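Local atomic coordinates of GDP-perosamine synthase (Caulobacter crescentus, PDB entry 3BN1), a protein that catalyses the pyridoxal phosphate-dependent transfer of an amino group from L-glutamate to GDP-4-keto-6-deoxy-D-mannose, giving the GDP-perosamine used for bacterial O-antigen. Residues G52-I57 with N201-A206; A65-L70 with V228-R233; E158-A163 with A180-F185; K45-Y50 with A244-V249. One frame throughout, in Å; residues are numbered along the deposited sequence.

How the interactions relate
Interactions 1 and 3 reach the same mixed seven-stranded sheet, the first at its outermost strand 55-59 and the second at the inner pair 155-159 and 179-183, their centres about 15 Å apart. Interactions 2 and 4 add helices 62-72 and 38-51, which follow and precede strand 55-59 in the chain. Interaction 4 joins the segments farthest apart in sequence, and the other three fall between them; interactions 1 and 2 alternate. Interaction 4 touches interaction 1 through A48 and interaction 3 through F47 against F182, while L66 of interaction 2 packs on T181 of interaction 3. Interactions 2 and 4 thus join helices packed against the sheet to a loop and to a further helix.

Interaction 1 of 4, residues G52-I57 with N201-A206; sequences GVKHAI and NDDDLA
The imidazole of H55 has the methyl of A206 over one face, CB lying 3.8 Å from the ring centroid in a CH-pi contact, while the rim of the ring meets D203. There NE2 donates to D203 OD1 at 2.9 Å; the oxygen sits in the ring plane, and ring and carboxylate stand nearly perpendicular, 83° apart. The same OD1 takes a second donor from the other face of its carboxylate, K54 NZ at 2.7 Å, which makes a salt bridge. Lysine suits this place because its chain, bent at its last two torsions, also brings NZ to N201 O at 2.9 Å. The segments join the edge strand 55-59 of the large sheet to the start of helix 203-213, where D202 is the N-cap and its OD2 accepts from L205 N at 2.6 Å. Ahead of that helix, N201 folds its amide back across V53, so that OD1 accepts from K54 N at 2.7 Å and ND2 reaches a water held by G52 O. G52 closes the preceding helix in a Schellman motif, whose positive phi favours glycine. Deeper in, I57 CD1 touches A206 CB at 3.9 Å, a methyl small enough to touch both isoleucine and imidazole.

Interaction 2 of 4, residues A65-L70 with V228-R233; sequences ALHLAL and VGFNYR. With ACT (acetate ion), chain E.
The H67 ring carries the polar contact at its edge: Y232 OH lies in the imidazole plane, 2.6 Å from ND1, in a hydrogen bond for which either atom could be the donor. H67 ND1 in turn lies in the plane of the phenol, so the two rings meet rim to rim with their planes at 61°. One face of Y232 is covered over its centre by F230 CB, from two residues earlier in the same segment. The F230 ring itself approaches H67 obliquely, CE1 coming 3.5 Å from H67 CE1. With CG anti to the backbone N (chi1 -177°), H67 extends from helix 62-72 to meet both aromatic residues. L68 CB lies against the Y232 rim, 4.0 Å from CD2; tyrosine is apt here because its hydroxyl serves the buried histidine while its ring carbons border leucine. Farther along, the R233 guanidinium grips an acetate, probably from the crystallisation liquor, through NH1 to OXT at 3.0 Å and NH2 to O at 2.7 Å; its NE forms a salt bridge with E194 of the second subunit. N231 ND2 hydrogen-bonds the cofactor-bearing lysine side chain of that subunit. This aromatic cluster therefore joins helix 62-72 to an interface loop that reaches the neighbouring active site, as expected of a dimeric aminotransferase.

Interaction 3 of 4, residues E158-A163 with A180-F185; sequences EDAAEA and ATFSFF
E158 and A180 turn their side chains to one side of the sheet, CB to CB 3.6 Å, and D159 and T181 turn theirs to the other. The parallel pairing is held by T181 N donating to E158 O at 2.8 Å, with a weak bond from A160 N back to T181 O. A160 sets its methyl over one face of the F182 ring, 3.9 Å from CB to the centroid, a CH-pi contact; a small residue is fitting where the backbone passes close to the phenyl group. D159 OD1 and T181 OG1 stand 3.8 Å apart, bridged by a water. That carboxylate oxygen also accepts from A161 N, an Asx turn that overlaps the type I turn from A160 to A163, while D159 OD2 bonds S91. E162 and S183 hydrogen-bond the cofactor-modified residue 188 through its O3 and OP1: the turn after strand 155-159 and the end of strand 179-183 together contribute to the pyridoxal phosphate site.

Interaction 4 of 4, residues K45-Y50 with A244-V249; sequences KAFADY and AQLERV
L246 sets its two methyls against helix 38-51, CD1 on Y50 and CD2 on A46 and F47. CD1 sits over the face of the Y50 ring, 4.1 Å from its centroid, a CH-pi contact suited to the broad apolar surface of a tyrosine. CD2 presses on A46 CB at 3.5 Å, tighter than usual for two carbons, and on F47 CD1 at 4.0 Å; the small side chain of alanine suits a place where CD2 also approaches F47 N. A chi1 of -176° swings the L246 branch away from its own backbone N and across to the other helix. V249 meets the hydroxyl end of the same ring obliquely, with CG1 3.5 Å from Y50 CE1 and CG2 3.7 Å from Y50 OH. Beyond this shell, K172 makes a cation-pi contact with the Y50 ring and donates to Y50 O. F47, for its part, stands edge-to-face with F182 of the central sheet. On the other helix, Q245 is fixed through its amide to E20, R15 O and T191 N. No hydrogen bond crosses between the segments: this is apolar helix-to-helix packing that joins helix 38-51, lying on the sheet, to the junction of helices 236-247 and 249-266.

Interaction 1 of 4, residues G52-I57 with N201-A206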
loop_
_atom_site.group_PDB
_atom_site.type_symbol
_atom_site.label_atom_id
_atom_site.label_comp_id
_atom_site.label_asym_id
_atom_site.label_seq_id
_atom_site.Cartn_x
_atom_site.Cartn_y
_atom_site.Cartn_z
ATOM N N GLY A 52 -11.849 -19.958 -9.438
ATOM C CA GLY A 52 -12.408 -20.355 -10.719
ATOM C C GLY A 52 -12.446 -19.200 -11.724
ATOM O O GLY A 52 -13.288 -19.166 -12.620
ATOM N N VAL A 53 -11.463 -18.314 -11.697
ATOM C CA VAL A 53 -11.521 -17.217 -12.670
ATOM C C VAL A 53 -10.208 -17.198 -13.405
ATOM O O VAL A 53 -9.266 -17.885 -12.998
ATOM C CB VAL A 53 -11.652 -15.841 -11.973
ATOM C CG1 VAL A 53 -12.955 -15.682 -11.257
ATOM C CG2 VAL A 53 -10.484 -15.609 -11.046
ATOM N N LYS A 54 -10.124 -16.391 -14.461
ATOM C CA LYS A 54 -8.879 -16.305 -15.207
ATOM C C LYS A 54 -7.767 -15.524 -14.550
ATOM O O LYS A 54 -6.596 -15.948 -14.580
ATOM C CB LYS A 54 -9.101 -15.874 -16.659
ATOM C CG LYS A 54 -10.353 -16.574 -17.253
ATOM C CD LYS A 54 -10.687 -16.277 -18.671
ATOM C CE LYS A 54 -9.626 -15.478 -19.403
ATOM N NZ LYS A 54 -10.291 -14.377 -20.177
ATOM N N HIS A 55 -8.107 -14.396 -13.935
ATOM C CA HIS A 55 -7.028 -13.588 -13.392
ATOM C C HIS A 55 -7.128 -13.277 -11.937
ATOM O O HIS A 55 -8.220 -13.077 -11.412
ATOM C CB HIS A 55 -7.012 -12.255 -14.108
ATOM C CG HIS A 55 -7.186 -12.362 -15.590
ATOM N ND1 HIS A 55 -6.145 -12.687 -16.434
ATOM C CD2 HIS A 55 -8.267 -12.148 -16.381
ATOM C CE1 HIS A 55 -6.593 -12.727 -17.681
ATOM N NE2 HIS A 55 -7.866 -12.367 -17.677
ATOM N N ALA A 56 -5.968 -13.118 -11.334
ATOM C CA ALA A 56 -5.932 -12.646 -9.947
ATOM C C ALA A 56 -4.712 -11.721 -9.844
ATOM O O ALA A 56 -3.595 -12.051 -10.296
ATOM C CB ALA A 56 -5.883 -13.757 -8.975
ATOM N N ILE A 57 -4.966 -10.531 -9.330
ATOM C CA ILE A 57 -3.975 -9.462 -9.178
ATOM C C ILE A 57 -3.724 -9.152 -7.711
ATOM O O ILE A 57 -4.588 -8.601 -7.022
ATOM C CB ILE A 57 -4.478 -8.174 -9.939
ATOM C CG1 ILE A 57 -4.685 -8.399 -11.458
ATOM C CG2 ILE A 57 -3.432 -7.024 -9.804
ATOM C CD1 ILE A 57 -6.067 -8.974 -11.918
ATOM N N ASN A 201 -12.423 -12.012 -14.778
ATOM C CA ASN A 201 -12.272 -12.857 -15.956
ATOM C C ASN A 201 -11.889 -12.034 -17.178
ATOM O O ASN A 201 -11.345 -12.589 -18.104
ATOM C CB ASN A 201 -13.514 -13.712 -16.230
ATOM C CG ASN A 201 -13.590 -14.951 -15.301
ATOM O OD1 ASN A 201 -12.651 -15.745 -15.217
ATOM N ND2 ASN A 201 -14.685 -15.067 -14.561
ATOM N N ASP A 202 -12.121 -10.715 -17.156
ATOM C CA ASP A 202 -11.864 -9.828 -18.287
ATOM C C ASP A 202 -10.408 -9.501 -18.476
ATOM O O ASP A 202 -9.775 -8.926 -17.595
ATOM C CB ASP A 202 -12.626 -8.541 -18.152
ATOM C CG ASP A 202 -12.398 -7.626 -19.338
ATOM O OD1 ASP A 202 -12.993 -7.913 -20.390
ATOM O OD2 ASP A 202 -11.607 -6.664 -19.213
ATOM N N ASP A 203 -9.867 -9.863 -19.629
ATOM C CA ASP A 203 -8.426 -9.693 -19.852
ATOM C C ASP A 203 -8.014 -8.247 -19.857
ATOM O O ASP A 203 -6.911 -7.875 -19.515
ATOM C CB ASP A 203 -8.021 -10.202 -21.235
ATOM C CG ASP A 203 -8.134 -11.710 -21.405
ATOM O OD1 ASP A 203 -8.448 -12.474 -20.476
ATOM O OD2 ASP A 203 -7.881 -12.159 -22.534
ATOM N N ASP A 204 -8.855 -7.389 -20.371
ATOM C CA ASP A 204 -8.358 -6.051 -20.471
ATOM C C ASP A 204 -8.400 -5.349 -19.128
ATOM O O ASP A 204 -7.570 -4.486 -18.846
ATOM C CB ASP A 204 -9.162 -5.318 -21.545
ATOM C CG ASP A 204 -8.789 -5.752 -22.991
ATOM O OD1 ASP A 204 -8.145 -6.806 -23.211
ATOM O OD2 ASP A 204 -9.154 -5.033 -23.950
ATOM N N LEU A 205 -9.399 -5.686 -18.332
ATOM C CA LEU A 205 -9.496 -5.064 -17.038
ATOM C C LEU A 205 -8.309 -5.559 -16.244
ATOM O O LEU A 205 -7.717 -4.793 -15.508
ATOM C CB LEU A 205 -10.797 -5.444 -16.354
ATOM C CG LEU A 205 -11.189 -4.577 -15.157
ATOM C CD1 LEU A 205 -11.680 -3.141 -15.505
ATOM C CD2 LEU A 205 -12.293 -5.356 -14.471
ATOM N N ALA A 206 -7.959 -6.834 -16.374
ATOM C CA ALA A 206 -6.852 -7.310 -15.586
ATOM C C ALA A 206 -5.581 -6.572 -15.992
ATOM O O ALA A 206 -4.753 -6.243 -15.145
ATOM C CB ALA A 206 -6.675 -8.832 -15.738
HETATM O O HOH W 1 -15.436 -17.801 -13.249
#

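Interaction 2 of 4, residues A65-L70 with V228-R233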
loop_
_atom_site.group_PDB
_atom_site.type_symbol
_atom_site.label_atom_id
_atom_site.label_comp_id
_atom_site.label_asym_id
_atom_site.label_seq_id
_atom_site.Cartn_x
_atom_site.Cartn_y
_atom_site.Cartn_z
ATOM N N ALA A 65 -6.800 -2.641 -3.143
ATOM C CA ALA A 65 -7.394 -3.571 -4.069
ATOM C C ALA A 65 -8.668 -2.897 -4.556
ATOM O O ALA A 65 -8.907 -2.747 -5.766
ATOM C CB ALA A 65 -7.753 -4.877 -3.327
ATOM N N LEU A 66 -9.526 -2.515 -3.614
ATOM C CA LEU A 66 -10.737 -1.860 -4.045
ATOM C C LEU A 66 -10.474 -0.625 -4.894
ATOM O O LEU A 66 -11.049 -0.439 -5.961
ATOM C CB LEU A 66 -11.518 -1.457 -2.799
ATOM C CG LEU A 66 -12.294 -2.633 -2.207
ATOM C CD1 LEU A 66 -12.858 -2.282 -0.760
ATOM C CD2 LEU A 66 -13.424 -3.061 -3.146
ATOM N N HIS A 67 -9.634 0.271 -4.380
ATOM C CA HIS A 67 -9.293 1.484 -5.115
ATOM C C HIS A 67 -8.803 1.114 -6.512
ATOM O O HIS A 67 -9.285 1.651 -7.513
ATOM C CB HIS A 67 -8.217 2.374 -4.359
ATOM C CG HIS A 67 -7.886 3.681 -5.051
ATOM N ND1 HIS A 67 -6.687 4.350 -4.879
ATOM C CD2 HIS A 67 -8.628 4.462 -5.884
ATOM C CE1 HIS A 67 -6.695 5.465 -5.606
ATOM N NE2 HIS A 67 -7.863 5.554 -6.225
ATOM N N LEU A 68 -7.832 0.209 -6.565
ATOM C CA LEU A 68 -7.293 -0.171 -7.836
ATOM C C LEU A 68 -8.388 -0.673 -8.795
ATOM O O LEU A 68 -8.461 -0.270 -9.961
ATOM C CB LEU A 68 -6.239 -1.267 -7.634
ATOM C CG LEU A 68 -5.582 -1.803 -8.911
ATOM C CD1 LEU A 68 -4.840 -0.642 -9.634
ATOM C CD2 LEU A 68 -4.595 -2.862 -8.478
ATOM N N ALA A 69 -9.229 -1.603 -8.345
ATOM C CA ALA A 69 -10.239 -2.146 -9.273
ATOM C C ALA A 69 -11.206 -1.052 -9.788
ATOM O O ALA A 69 -11.628 -1.024 -10.962
ATOM C CB ALA A 69 -11.013 -3.256 -8.533
ATOM N N LEU A 70 -11.609 -0.130 -8.907
ATOM C CA LEU A 70 -12.553 0.913 -9.339
ATOM C C LEU A 70 -11.884 1.784 -10.401
ATOM O O LEU A 70 -12.468 2.170 -11.415
ATOM C CB LEU A 70 -12.872 1.823 -8.174
ATOM C CG LEU A 70 -13.752 1.107 -7.158
ATOM C CD1 LEU A 70 -13.866 1.867 -5.828
ATOM C CD2 LEU A 70 -15.153 0.680 -7.714
ATOM N N VAL A 228 -1.059 7.717 -14.936
ATOM C CA VAL A 228 -0.765 7.921 -13.519
ATOM C C VAL A 228 -1.198 6.647 -12.817
ATOM O O VAL A 228 -2.333 6.261 -13.014
ATOM C CB VAL A 228 -1.600 9.043 -12.944
ATOM C CG1 VAL A 228 -1.471 9.006 -11.383
ATOM C CG2 VAL A 228 -1.136 10.322 -13.503
ATOM N N GLY A 229 -0.294 5.953 -12.118
ATOM C CA GLY A 229 -0.603 4.706 -11.405
ATOM C C GLY A 229 -0.245 4.875 -9.935
ATOM O O GLY A 229 -0.180 6.013 -9.390
ATOM N N PHE A 230 -0.151 3.721 -9.270
ATOM C CA PHE A 230 0.015 3.648 -7.809
ATOM C C PHE A 230 1.053 2.630 -7.467
ATOM O O PHE A 230 1.510 1.854 -8.332
ATOM C CB PHE A 230 -1.267 3.131 -7.192
ATOM C CG PHE A 230 -2.489 3.851 -7.680
ATOM C CD1 PHE A 230 -2.748 5.129 -7.229
ATOM C CD2 PHE A 230 -3.388 3.251 -8.598
ATOM C CE1 PHE A 230 -3.847 5.827 -7.656
ATOM C CE2 PHE A 230 -4.486 3.957 -9.068
ATOM C CZ PHE A 230 -4.712 5.268 -8.603
ATOM N N ASN A 231 1.386 2.602 -6.188
ATOM C CA ASN A 231 2.302 1.552 -5.732
ATOM C C ASN A 231 1.452 0.647 -4.833
ATOM O O ASN A 231 1.348 0.844 -3.614
ATOM C CB ASN A 231 3.621 1.978 -5.030
ATOM C CG ASN A 231 4.450 0.765 -4.629
ATOM O OD1 ASN A 231 3.981 -0.396 -4.782
ATOM N ND2 ASN A 231 5.638 1.000 -4.033
ATOM N N TYR A 232 0.820 -0.324 -5.487
ATOM C CA TYR A 232 -0.059 -1.190 -4.741
ATOM C C TYR A 232 0.370 -2.643 -4.869
ATOM O O TYR A 232 -0.445 -3.515 -4.765
ATOM C CB TYR A 232 -1.490 -1.031 -5.260
ATOM C CG TYR A 232 -2.212 0.276 -4.887
ATOM C CD1 TYR A 232 -1.701 1.151 -3.924
ATOM C CD2 TYR A 232 -3.362 0.661 -5.582
ATOM C CE1 TYR A 232 -2.383 2.336 -3.585
ATOM C CE2 TYR A 232 -4.072 1.797 -5.235
ATOM C CZ TYR A 232 -3.590 2.609 -4.219
ATOM O OH TYR A 232 -4.310 3.726 -3.940
ATOM N N ARG A 233 1.642 -2.887 -5.132
ATOM C CA ARG A 233 2.110 -4.251 -5.348
ATOM C C ARG A 233 2.272 -5.020 -4.064
ATOM O O ARG A 233 2.721 -4.472 -3.072
ATOM C CB ARG A 233 3.504 -4.227 -5.978
ATOM C CG ARG A 233 3.544 -3.389 -7.224
ATOM C CD ARG A 233 5.001 -3.228 -7.700
ATOM N NE ARG A 233 5.779 -2.281 -6.874
ATOM C CZ ARG A 233 6.430 -1.201 -7.333
ATOM N NH1 ARG A 233 6.453 -0.930 -8.641
ATOM N NH2 ARG A 233 7.148 -0.419 -6.496
HETATM C C ACT E . 9.069 1.744 -7.905
HETATM O O ACT E . 8.271 1.963 -6.947
HETATM O OXT ACT E . 8.696 0.989 -8.969
HETATM C CH3 ACT E . 10.439 2.365 -7.900
#

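Interaction 3 of 4, residues E158-A163 with A180-F185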
loop_
_atom_site.group_PDB
_atom_site.type_symbol
_atom_site.label_atom_id
_atom_site.label_comp_id
_atom_site.label_asym_id
_atom_site.label_seq_id
_atom_site.Cartn_x
_atom_site.Cartn_y
_atom_site.Cartn_z
ATOM N N GLU A 158 -17.589 -7.118 -6.456
ATOM C CA GLU A 158 -17.825 -7.714 -5.132
ATOM C C GLU A 158 -16.725 -7.292 -4.140
ATOM O O GLU A 158 -15.492 -7.483 -4.363
ATOM C CB GLU A 158 -17.723 -9.225 -5.198
ATOM C CG GLU A 158 -18.583 -10.006 -6.249
ATOM C CD GLU A 158 -18.034 -11.482 -6.365
ATOM O OE1 GLU A 158 -17.980 -12.173 -5.303
ATOM O OE2 GLU A 158 -17.591 -11.900 -7.481
ATOM N N ASP A 159 -17.156 -6.753 -3.013
ATOM C CA ASP A 159 -16.174 -6.556 -1.936
ATOM C C ASP A 159 -16.220 -7.916 -1.238
ATOM O O ASP A 159 -17.094 -8.193 -0.381
ATOM C CB ASP A 159 -16.588 -5.502 -0.918
ATOM C CG ASP A 159 -15.500 -5.267 0.108
ATOM O OD1 ASP A 159 -14.534 -6.077 0.185
ATOM O OD2 ASP A 159 -15.573 -4.232 0.807
ATOM N N ALA A 160 -15.322 -8.815 -1.615
ATOM C CA ALA A 160 -15.361 -10.163 -1.022
ATOM C C ALA A 160 -14.351 -10.333 0.099
ATOM O O ALA A 160 -13.928 -11.465 0.371
ATOM C CB ALA A 160 -15.108 -11.215 -2.104
ATOM N N ALA A 161 -13.930 -9.222 0.711
ATOM C CA ALA A 161 -12.911 -9.239 1.794
ATOM C C ALA A 161 -13.103 -10.274 2.884
ATOM O O ALA A 161 -12.138 -10.717 3.481
ATOM C CB ALA A 161 -12.750 -7.811 2.489
ATOM N N GLU A 162 -14.346 -10.596 3.211
ATOM C CA GLU A 162 -14.547 -11.484 4.363
ATOM C C GLU A 162 -15.027 -12.856 3.960
ATOM O O GLU A 162 -15.468 -13.624 4.824
ATOM C CB GLU A 162 -15.651 -10.807 5.210
ATOM C CG GLU A 162 -15.309 -9.322 5.432
ATOM C CD GLU A 162 -16.346 -8.569 6.265
ATOM O OE1 GLU A 162 -17.386 -9.153 6.639
ATOM O OE2 GLU A 162 -16.109 -7.372 6.588
ATOM N N ALA A 163 -14.980 -13.135 2.655
ATOM C CA ALA A 163 -15.617 -14.338 2.167
ATOM C C ALA A 163 -14.815 -15.241 1.230
ATOM O O ALA A 163 -15.356 -15.921 0.366
ATOM C CB ALA A 163 -16.943 -13.888 1.485
ATOM N N ALA A 180 -13.674 -8.514 -8.368
ATOM C CA ALA A 180 -14.015 -8.607 -6.933
ATOM C C ALA A 180 -12.708 -8.395 -6.216
ATOM O O ALA A 180 -11.637 -8.604 -6.811
ATOM C CB ALA A 180 -14.485 -10.014 -6.592
ATOM N N THR A 181 -12.806 -8.101 -4.915
ATOM C CA THR A 181 -11.596 -7.916 -4.112
ATOM C C THR A 181 -11.671 -8.726 -2.809
ATOM O O THR A 181 -12.749 -9.115 -2.306
ATOM C CB THR A 181 -11.334 -6.437 -3.814
ATOM O OG1 THR A 181 -12.393 -6.012 -2.976
ATOM C CG2 THR A 181 -11.453 -5.597 -5.094
ATOM N N PHE A 182 -10.470 -9.026 -2.330
ATOM C CA PHE A 182 -10.287 -9.760 -1.103
ATOM C C PHE A 182 -9.216 -9.111 -0.255
ATOM O O PHE A 182 -8.311 -8.414 -0.755
ATOM C CB PHE A 182 -9.811 -11.184 -1.380
ATOM C CG PHE A 182 -10.778 -11.999 -2.164
ATOM C CD1 PHE A 182 -10.779 -11.943 -3.571
ATOM C CD2 PHE A 182 -11.668 -12.837 -1.503
ATOM C CE1 PHE A 182 -11.721 -12.678 -4.306
ATOM C CE2 PHE A 182 -12.499 -13.698 -2.204
ATOM C CZ PHE A 182 -12.562 -13.597 -3.623
ATOM N N SER A 183 -9.314 -9.422 1.021
ATOM C CA SER A 183 -8.385 -8.901 2.022
ATOM C C SER A 183 -7.671 -10.048 2.755
ATOM O O SER A 183 -8.302 -11.015 3.203
ATOM C CB SER A 183 -9.153 -8.159 3.100
ATOM O OG SER A 183 -8.246 -7.816 4.148
ATOM N N PHE A 184 -6.360 -9.924 2.931
ATOM C CA PHE A 184 -5.598 -10.926 3.694
ATOM C C PHE A 184 -5.039 -10.185 4.886
ATOM O O PHE A 184 -4.009 -10.545 5.443
ATOM C CB PHE A 184 -4.497 -11.509 2.846
ATOM C CG PHE A 184 -4.983 -11.933 1.483
ATOM C CD1 PHE A 184 -6.018 -12.864 1.377
ATOM C CD2 PHE A 184 -4.360 -11.488 0.302
ATOM C CE1 PHE A 184 -6.473 -13.291 0.114
ATOM C CE2 PHE A 184 -4.810 -11.892 -0.962
ATOM C CZ PHE A 184 -5.868 -12.820 -1.062
ATOM N N PHE A 185 -5.801 -9.214 5.367
ATOM C CA PHE A 185 -5.396 -8.560 6.617
ATOM C C PHE A 185 -5.269 -9.665 7.695
ATOM O O PHE A 185 -5.760 -10.792 7.546
ATOM C CB PHE A 185 -6.491 -7.541 6.966
ATOM C CG PHE A 185 -6.190 -6.753 8.185
ATOM C CD1 PHE A 185 -5.016 -6.024 8.264
ATOM C CD2 PHE A 185 -7.058 -6.768 9.260
ATOM C CE1 PHE A 185 -4.702 -5.301 9.394
ATOM C CE2 PHE A 185 -6.733 -6.063 10.387
ATOM C CZ PHE A 185 -5.551 -5.320 10.451
HETATM O O HOH W 2 -11.661 -5.859 -0.430
#

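Interaction 4 of 4, residues K45-Y50 with A244-V249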
loop_
_atom_site.group_PDB
_atom_site.type_symbol
_atom_site.label_atom_id
_atom_site.label_comp_id
_atom_site.label_asym_id
_atom_site.label_seq_id
_atom_site.Cartn_x
_atom_site.Cartn_y
_atom_site.Cartn_z
ATOM N N LYS A 45 -1.734 -17.395 -9.301
ATOM C CA LYS A 45 -2.194 -18.546 -10.058
ATOM C C LYS A 45 -3.161 -19.411 -9.256
ATOM O O LYS A 45 -4.258 -19.733 -9.691
ATOM C CB LYS A 45 -0.979 -19.387 -10.439
ATOM C CG LYS A 45 -1.037 -19.909 -11.866
ATOM C CD LYS A 45 -0.700 -21.401 -11.943
ATOM C CE LYS A 45 -1.917 -22.310 -11.707
ATOM N NZ LYS A 45 -2.188 -23.274 -12.821
ATOM N N ALA A 46 -2.681 -19.891 -8.127
ATOM C CA ALA A 46 -3.497 -20.746 -7.263
ATOM C C ALA A 46 -4.788 -20.054 -6.865
ATOM O O ALA A 46 -5.819 -20.681 -6.629
ATOM C CB ALA A 46 -2.704 -21.019 -5.978
ATOM N N PHE A 47 -4.721 -18.740 -6.689
ATOM C CA PHE A 47 -5.914 -18.056 -6.170
ATOM C C PHE A 47 -6.963 -17.926 -7.203
ATOM O O PHE A 47 -8.141 -18.020 -6.943
ATOM C CB PHE A 47 -5.553 -16.659 -5.609
ATOM C CG PHE A 47 -6.634 -16.081 -4.726
ATOM C CD1 PHE A 47 -6.755 -16.509 -3.410
ATOM C CD2 PHE A 47 -7.640 -15.278 -5.260
ATOM C CE1 PHE A 47 -7.797 -16.088 -2.600
ATOM C CE2 PHE A 47 -8.689 -14.831 -4.449
ATOM C CZ PHE A 47 -8.747 -15.207 -3.087
ATOM N N ALA A 48 -6.506 -17.647 -8.403
ATOM C CA ALA A 48 -7.403 -17.522 -9.522
ATOM C C ALA A 48 -8.117 -18.863 -9.762
ATOM O O ALA A 48 -9.313 -18.907 -10.071
ATOM C CB ALA A 48 -6.585 -17.113 -10.738
ATOM N N ASP A 49 -7.365 -19.941 -9.653
ATOM C CA ASP A 49 -7.931 -21.283 -9.780
ATOM C C ASP A 49 -8.882 -21.553 -8.613
ATOM O O ASP A 49 -9.950 -22.116 -8.789
ATOM C CB ASP A 49 -6.837 -22.389 -9.706
ATOM C CG ASP A 49 -5.764 -22.250 -10.773
ATOM O OD1 ASP A 49 -6.004 -21.630 -11.839
ATOM O OD2 ASP A 49 -4.668 -22.806 -10.530
ATOM N N TYR A 50 -8.512 -21.179 -7.403
ATOM C CA TYR A 50 -9.413 -21.470 -6.299
ATOM C C TYR A 50 -10.730 -20.770 -6.479
ATOM O O TYR A 50 -11.785 -21.348 -6.233
ATOM C CB TYR A 50 -8.752 -21.102 -5.010
ATOM C CG TYR A 50 -9.610 -21.406 -3.818
ATOM C CD1 TYR A 50 -9.872 -22.711 -3.430
ATOM C CD2 TYR A 50 -10.208 -20.371 -3.105
ATOM C CE1 TYR A 50 -10.659 -22.973 -2.286
ATOM C CE2 TYR A 50 -10.966 -20.614 -1.959
ATOM C CZ TYR A 50 -11.205 -21.923 -1.571
ATOM O OH TYR A 50 -12.003 -22.167 -0.469
ATOM N N ALA A 244 1.063 -20.337 1.172
ATOM C CA ALA A 244 1.020 -21.381 2.211
ATOM C C ALA A 244 -0.365 -21.407 2.889
ATOM O O ALA A 244 -0.889 -22.467 3.246
ATOM C CB ALA A 244 2.134 -21.163 3.223
ATOM N N GLN A 245 -0.985 -20.244 3.064
ATOM C CA GLN A 245 -2.320 -20.215 3.692
ATOM C C GLN A 245 -3.305 -20.887 2.766
ATOM O O GLN A 245 -4.165 -21.639 3.227
ATOM C CB GLN A 245 -2.796 -18.774 3.877
ATOM C CG GLN A 245 -2.062 -18.089 4.991
ATOM C CD GLN A 245 -2.730 -18.365 6.348
ATOM O OE1 GLN A 245 -3.786 -17.803 6.673
ATOM N NE2 GLN A 245 -2.136 -19.288 7.115
ATOM N N LEU A 246 -3.213 -20.541 1.478
ATOM C CA LEU A 246 -4.169 -21.089 0.524
ATOM C C LEU A 246 -4.076 -22.594 0.376
ATOM O O LEU A 246 -5.090 -23.242 0.150
ATOM C CB LEU A 246 -4.144 -20.388 -0.837
ATOM C CG LEU A 246 -5.055 -20.637 -2.056
ATOM C CD1 LEU A 246 -6.564 -20.481 -1.870
ATOM C CD2 LEU A 246 -4.602 -19.828 -3.293
ATOM N N GLU A 247 -2.858 -23.130 0.465
ATOM C CA GLU A 247 -2.668 -24.581 0.415
ATOM C C GLU A 247 -3.468 -25.278 1.498
ATOM O O GLU A 247 -3.743 -26.469 1.426
ATOM C CB GLU A 247 -1.202 -24.922 0.655
ATOM C CG GLU A 247 -0.249 -24.436 -0.413
ATOM C CD GLU A 247 1.218 -24.588 0.013
ATOM O OE1 GLU A 247 1.499 -24.631 1.234
ATOM O OE2 GLU A 247 2.107 -24.621 -0.873
ATOM N N ARG A 248 -3.827 -24.560 2.541
ATOM C CA ARG A 248 -4.531 -25.225 3.608
ATOM C C ARG A 248 -5.891 -24.606 3.790
ATOM O O ARG A 248 -6.467 -24.731 4.854
ATOM C CB ARG A 248 -3.685 -25.136 4.877
ATOM C CG ARG A 248 -2.660 -26.313 4.971
ATOM C CD ARG A 248 -1.833 -26.295 6.228
ATOM N NE ARG A 248 -2.650 -26.484 7.421
ATOM C CZ ARG A 248 -3.128 -27.661 7.799
ATOM N NH1 ARG A 248 -3.870 -27.747 8.895
ATOM N NH2 ARG A 248 -2.863 -28.739 7.064
ATOM N N VAL A 249 -6.393 -23.965 2.744
ATOM C CA VAL A 249 -7.664 -23.256 2.831
ATOM C C VAL A 249 -8.801 -24.155 3.304
ATOM O O VAL A 249 -9.586 -23.798 4.189
ATOM C CB VAL A 249 -8.058 -22.553 1.508
ATOM C CG1 VAL A 249 -8.571 -23.568 0.492
ATOM C CG2 VAL A 249 -9.170 -21.541 1.764
#